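Local coordinates for bromodomain factor 2 protein (Trypanosoma cruzi, PDB 6NIM), which probably recognises acetylated lysines, such as those of histone tails, through its bromodomain, at residues A[42-47]-A[80-85]; A[55-60]-A[70-75]. All blocks are in the same frame, centred on the assembly; numbering follows the deposited sequence.

How the contacts relate
Helix 69-86 takes part in both contacts: its first part packs on helix 54-62 in contact 2, and its C-terminal part meets the short helix 44-47 in contact 1. The centres lie 18 Å apart, and along the chain contact 2 is nested within the loop that contact 1 closes. Contact 2 belongs to the core of the helical bundle and is apolar in its side chains, with isoleucine, valine and alanine in direct touch. Contact 1 is only partly buried and polar, and two waters bridge its polar groups, linking the long interhelical loop to the bundle. Each contact also has residues that reach the second subunit.

Contact 1: residues A[42-47]-A[80-85]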
loop_
_atom_site.group_PDB
_atom_site.type_symbol
_atom_site.label_atom_id
_atom_site.label_comp_id
_atom_site.label_asym_id
_atom_site.label_seq_id
_atom_site.Cartn_x
_atom_site.Cartn_y
_atom_site.Cartn_z
ATOM N N PRO A 42 -19.921 11.966 3.935
ATOM C CA PRO A 42 -20.611 10.728 4.294
ATOM C C PRO A 42 -20.208 9.489 3.485
ATOM O O PRO A 42 -20.367 8.405 3.988
ATOM C CB PRO A 42 -22.106 11.035 4.054
ATOM C CG PRO A 42 -22.135 12.291 3.208
ATOM C CD PRO A 42 -20.848 13.033 3.533
ATOM N N ASP A 43 -19.666 9.655 2.275
ATOM C CA ASP A 43 -19.328 8.492 1.406
ATOM C C ASP A 43 -17.886 8.031 1.666
ATOM O O ASP A 43 -17.533 6.917 1.207
ATOM C CB ASP A 43 -19.577 8.812 -0.077
ATOM C CG ASP A 43 -18.624 9.855 -0.639
ATOM O OD1 ASP A 43 -18.176 10.729 0.142
ATOM O OD2 ASP A 43 -18.351 9.806 -1.855
ATOM N N TYR A 44 -17.107 8.811 2.421
ATOM C CA TYR A 44 -15.650 8.564 2.614
ATOM C C TYR A 44 -15.374 7.104 3.027
ATOM O O TYR A 44 -14.572 6.423 2.348
ATOM C CB TYR A 44 -15.021 9.547 3.601
ATOM C CG TYR A 44 -13.515 9.492 3.520
ATOM C CD1 TYR A 44 -12.826 10.164 2.513
ATOM C CD2 TYR A 44 -12.787 8.715 4.410
ATOM C CE1 TYR A 44 -11.436 10.108 2.430
ATOM C CE2 TYR A 44 -11.409 8.633 4.334
ATOM C CZ TYR A 44 -10.738 9.326 3.338
ATOM O OH TYR A 44 -9.380 9.222 3.275
ATOM N N HIS A 45 -16.022 6.612 4.091
ATOM C CA HIS A 45 -15.825 5.224 4.605
ATOM C C HIS A 45 -16.284 4.171 3.584
ATOM O O HIS A 45 -15.829 3.029 3.691
ATOM C CB HIS A 45 -16.513 5.037 5.962
ATOM C CG HIS A 45 -17.988 4.850 5.849
ATOM N ND1 HIS A 45 -18.821 5.841 5.368
ATOM C CD2 HIS A 45 -18.772 3.781 6.110
ATOM C CE1 HIS A 45 -20.066 5.399 5.358
ATOM N NE2 HIS A 45 -20.058 4.136 5.800
ATOM N N LYS A 46 -17.166 4.510 2.642
ATOM C CA LYS A 46 -17.583 3.593 1.553
ATOM C C LYS A 46 -16.414 3.404 0.574
ATOM O O LYS A 46 -16.234 2.288 0.091
ATOM C CB LYS A 46 -18.841 4.126 0.858
ATOM N N VAL A 47 -15.670 4.471 0.273
ATOM C CA VAL A 47 -14.578 4.469 -0.746
ATOM C C VAL A 47 -13.298 3.931 -0.091
ATOM O O VAL A 47 -12.537 3.188 -0.742
ATOM C CB VAL A 47 -14.377 5.895 -1.295
ATOM C CG1 VAL A 47 -13.328 5.938 -2.398
ATOM C CG2 VAL A 47 -15.693 6.501 -1.775
ATOM N N ILE A 80 -1.686 9.003 1.856
ATOM C CA ILE A 80 -1.569 9.698 0.536
ATOM C C ILE A 80 -2.418 8.932 -0.485
ATOM O O ILE A 80 -3.135 9.580 -1.254
ATOM C CB ILE A 80 -0.086 9.809 0.135
ATOM C CG1 ILE A 80 0.679 10.709 1.127
ATOM C CG2 ILE A 80 0.049 10.295 -1.297
ATOM C CD1 ILE A 80 2.158 10.687 0.992
ATOM N N ALA A 81 -2.306 7.595 -0.541
ATOM C CA ALA A 81 -3.082 6.764 -1.500
ATOM C C ALA A 81 -4.578 7.028 -1.305
ATOM O O ALA A 81 -5.311 7.156 -2.298
ATOM C CB ALA A 81 -2.723 5.285 -1.319
ATOM N N ASN A 82 -5.028 7.149 -0.054
ATOM C CA ASN A 82 -6.457 7.387 0.261
ATOM C C ASN A 82 -6.916 8.651 -0.475
ATOM O O ASN A 82 -8.023 8.664 -1.060
ATOM C CB ASN A 82 -6.683 7.455 1.773
ATOM C CG ASN A 82 -6.517 6.121 2.481
ATOM O OD1 ASN A 82 -6.481 5.059 1.858
ATOM N ND2 ASN A 82 -6.443 6.164 3.807
ATOM N N ALA A 83 -6.103 9.700 -0.401
ATOM C CA ALA A 83 -6.435 11.033 -0.942
ATOM C C ALA A 83 -6.421 10.953 -2.477
ATOM O O ALA A 83 -7.276 11.606 -3.096
ATOM C CB ALA A 83 -5.494 12.072 -0.410
ATOM N N LEU A 84 -5.479 10.211 -3.052
ATOM C CA LEU A 84 -5.399 10.033 -4.532
ATOM C C LEU A 84 -6.616 9.235 -5.024
ATOM O O LEU A 84 -7.169 9.607 -6.091
ATOM C CB LEU A 84 -4.073 9.374 -4.905
ATOM C CG LEU A 84 -2.894 10.332 -4.814
ATOM C CD1 LEU A 84 -1.587 9.588 -4.885
ATOM C CD2 LEU A 84 -2.999 11.442 -5.877
ATOM N N GLU A 85 -7.077 8.241 -4.260
ATOM C CA GLU A 85 -8.285 7.453 -4.644
ATOM C C GLU A 85 -9.553 8.300 -4.484
ATOM O O GLU A 85 -10.439 8.242 -5.359
ATOM C CB GLU A 85 -8.466 6.193 -3.788
ATOM C CG GLU A 85 -7.372 5.164 -3.911
ATOM C CD GLU A 85 -7.400 4.104 -2.802
ATOM O OE1 GLU A 85 -8.516 3.631 -2.467
ATOM O OE2 GLU A 85 -6.316 3.761 -2.249
HETATM O O HOH W 1 -7.777 8.731 5.282
HETATM O O HOH W 2 -9.795 1.831 -0.272
#
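The phenol oxygen of Tyr-44 abuts the aliphatic stem of Asn-82, with OH 3.6 Å from CB, and this is the tight point of the contact. The tyrosine ring and the asparagine amide stand nearly perpendicular, their planes 84° apart. Since CG of Tyr-44 is anti to its main-chain nitrogen (chi1 -166°), the ring reaches away from helix 44-47 to the other helix. One water joins the polar ends, 2.6 Å from Tyr-44 OH and accepting from Asn-82 ND2 at 3.2 Å. The amide is fixed further by Tyr-50 O, which also takes a bond from ND2, and by Gln-78 NE2, which donates to OD1.

The other side is looser. Val-47 O and Glu-85 OE1 remain 4.4 Å apart, and a second water donates to both, 3.1 Å from Val-47 O, on the more exposed side, where Val-47 lies at the surface.

Tyr-44 follows a Pro-Asp pair, as does the tyrosine that in other bromodomains borders the acetyl-lysine pocket, so the first water probably belongs to that region. The ring of Tyr-44 also meets that of Tyr-86. Elsewhere on helix 69-86, Ala-83 and Leu-84 pack on helix 92-110, and Glu-85 packs on Ala-119 of the second subunit.

Contact 2: residues A[55-60]-A[70-75]; sequences STIRQG and ADVQNA
Segments 55-60 and 70-75 are both helical throughout and run in roughly opposite directions, coming closest where the CA atoms of Ile-57 and Ala-75 are 7.0 Å apart. Such a short separation is possible because one partner is alanine, whose lone methyl group lets the isoleucine lie close to the opposing backbone. Ile-57 is directed toward the other helix and serves both of its contacts with different branches. Its longer arm, extended at chi2 (166°), runs past Ala-75: CG1 and CD1 each lie 3.9 Å from Ala-75 CB, and CD1 goes on to the main chain, 3.7 Å from Ala-75 C.

These helices are the second and third of the four long ones in the left-handed bundle characteristic of bromodomains, joined by a short connection, and Ile-57 helps to fill the core between them. Its CG2 branch, anti to the main-chain nitrogen, turns instead to the preceding helical turn of 70-75 and meets Val-72 CG1 at 4.2 Å, a lighter touch between methyl groups. The two side chains cross at a slant. Helix 13-26 closes over this pair, Val-20 packing on Ile-57 and Cys-16 on Val-72, while Val-52 and Tyr-66 from the loops at the two ends of helix 54-62 add further contacts to Ile-57.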
loop_
_atom_site.group_PDB
_atom_site.type_symbol
_atom_site.label_atom_id
_atom_site.label_comp_id
_atom_site.label_asym_id
_atom_site.label_seq_id
_atom_site.Cartn_x
_atom_site.Cartn_y
_atom_site.Cartn_z
ATOM N N SER A 55 -2.421 13.036 12.511
ATOM C CA SER A 55 -2.680 13.070 13.980
ATOM C C SER A 55 -2.696 11.636 14.496
ATOM O O SER A 55 -2.032 11.332 15.511
ATOM C CB SER A 55 -3.953 13.807 14.341
ATOM O OG SER A 55 -3.769 15.195 14.180
ATOM N N THR A 56 -3.363 10.744 13.781
ATOM C CA THR A 56 -3.485 9.312 14.139
ATOM C C THR A 56 -2.088 8.681 14.069
ATOM O O THR A 56 -1.725 7.858 14.964
ATOM C CB THR A 56 -4.489 8.576 13.234
ATOM O OG1 THR A 56 -5.783 9.169 13.407
ATOM C CG2 THR A 56 -4.548 7.094 13.543
ATOM N N ILE A 57 -1.315 8.978 13.012
ATOM C CA ILE A 57 0.040 8.387 12.886
ATOM C C ILE A 57 0.936 8.906 14.038
ATOM O O ILE A 57 1.691 8.109 14.604
ATOM C CB ILE A 57 0.629 8.692 11.499
ATOM C CG1 ILE A 57 -0.149 7.962 10.389
ATOM C CG2 ILE A 57 2.113 8.350 11.498
ATOM C CD1 ILE A 57 0.152 8.475 8.994
ATOM N N ARG A 58 0.886 10.199 14.360
ATOM C CA ARG A 58 1.665 10.771 15.485
ATOM C C ARG A 58 1.338 9.981 16.758
ATOM O O ARG A 58 2.272 9.550 17.468
ATOM C CB ARG A 58 1.378 12.252 15.682
ATOM C CG ARG A 58 2.026 12.808 16.947
ATOM C CD ARG A 58 2.056 14.307 16.958
ATOM N NE ARG A 58 2.567 14.807 18.234
ATOM C CZ ARG A 58 2.853 16.080 18.496
ATOM N NH1 ARG A 58 2.701 17.008 17.565
ATOM N NH2 ARG A 58 3.315 16.426 19.688
ATOM N N GLN A 59 0.054 9.734 17.011
ATOM C CA GLN A 59 -0.357 8.987 18.240
ATOM C C GLN A 59 0.188 7.560 18.201
ATOM O O GLN A 59 0.604 7.065 19.266
ATOM C CB GLN A 59 -1.874 9.032 18.411
ATOM C CG GLN A 59 -2.327 10.442 18.738
ATOM C CD GLN A 59 -3.808 10.566 18.967
ATOM O OE1 GLN A 59 -4.626 10.068 18.194
ATOM N NE2 GLN A 59 -4.156 11.264 20.035
ATOM N N GLY A 60 0.201 6.923 17.033
ATOM C CA GLY A 60 0.673 5.538 16.863
ATOM C C GLY A 60 2.179 5.425 17.096
ATOM O O GLY A 60 2.665 4.396 17.636
ATOM N N ALA A 70 9.721 1.685 8.888
ATOM C CA ALA A 70 9.075 1.250 7.623
ATOM C C ALA A 70 7.554 1.333 7.753
ATOM O O ALA A 70 6.914 1.832 6.795
ATOM C CB ALA A 70 9.520 -0.154 7.261
ATOM N N ASP A 71 7.009 0.856 8.876
ATOM C CA ASP A 71 5.557 0.846 9.182
ATOM C C ASP A 71 5.019 2.280 9.202
ATOM O O ASP A 71 3.870 2.493 8.743
ATOM C CB ASP A 71 5.258 0.187 10.520
ATOM C CG ASP A 71 5.554 -1.307 10.544
ATOM O OD1 ASP A 71 5.515 -1.928 9.467
ATOM O OD2 ASP A 71 5.817 -1.825 11.652
ATOM N N VAL A 72 5.805 3.227 9.718
ATOM C CA VAL A 72 5.370 4.652 9.762
ATOM C C VAL A 72 5.319 5.198 8.330
ATOM O O VAL A 72 4.329 5.848 7.954
ATOM C CB VAL A 72 6.289 5.481 10.675
ATOM C CG1 VAL A 72 5.955 6.950 10.587
ATOM C CG2 VAL A 72 6.174 4.978 12.106
ATOM N N GLN A 73 6.339 4.892 7.530
ATOM C CA GLN A 73 6.374 5.341 6.115
ATOM C C GLN A 73 5.192 4.749 5.345
ATOM O O GLN A 73 4.582 5.479 4.575
ATOM C CB GLN A 73 7.699 4.980 5.458
ATOM C CG GLN A 73 8.831 5.771 6.061
ATOM C CD GLN A 73 10.161 5.349 5.523
ATOM O OE1 GLN A 73 10.299 5.074 4.329
ATOM N NE2 GLN A 73 11.147 5.376 6.405
ATOM N N ASN A 74 4.860 3.486 5.592
ATOM C CA ASN A 74 3.737 2.777 4.925
ATOM C C ASN A 74 2.407 3.415 5.353
ATOM O O ASN A 74 1.509 3.493 4.517
ATOM C CB ASN A 74 3.864 1.270 5.177
ATOM C CG ASN A 74 5.048 0.690 4.420
ATOM O OD1 ASN A 74 5.586 1.306 3.488
ATOM N ND2 ASN A 74 5.479 -0.497 4.801
ATOM N N ALA A 75 2.272 3.867 6.602
ATOM C CA ALA A 75 1.061 4.547 7.116
ATOM C C ALA A 75 0.902 5.886 6.397
ATOM O O ALA A 75 -0.195 6.215 5.937
ATOM C CB ALA A 75 1.131 4.730 8.613
#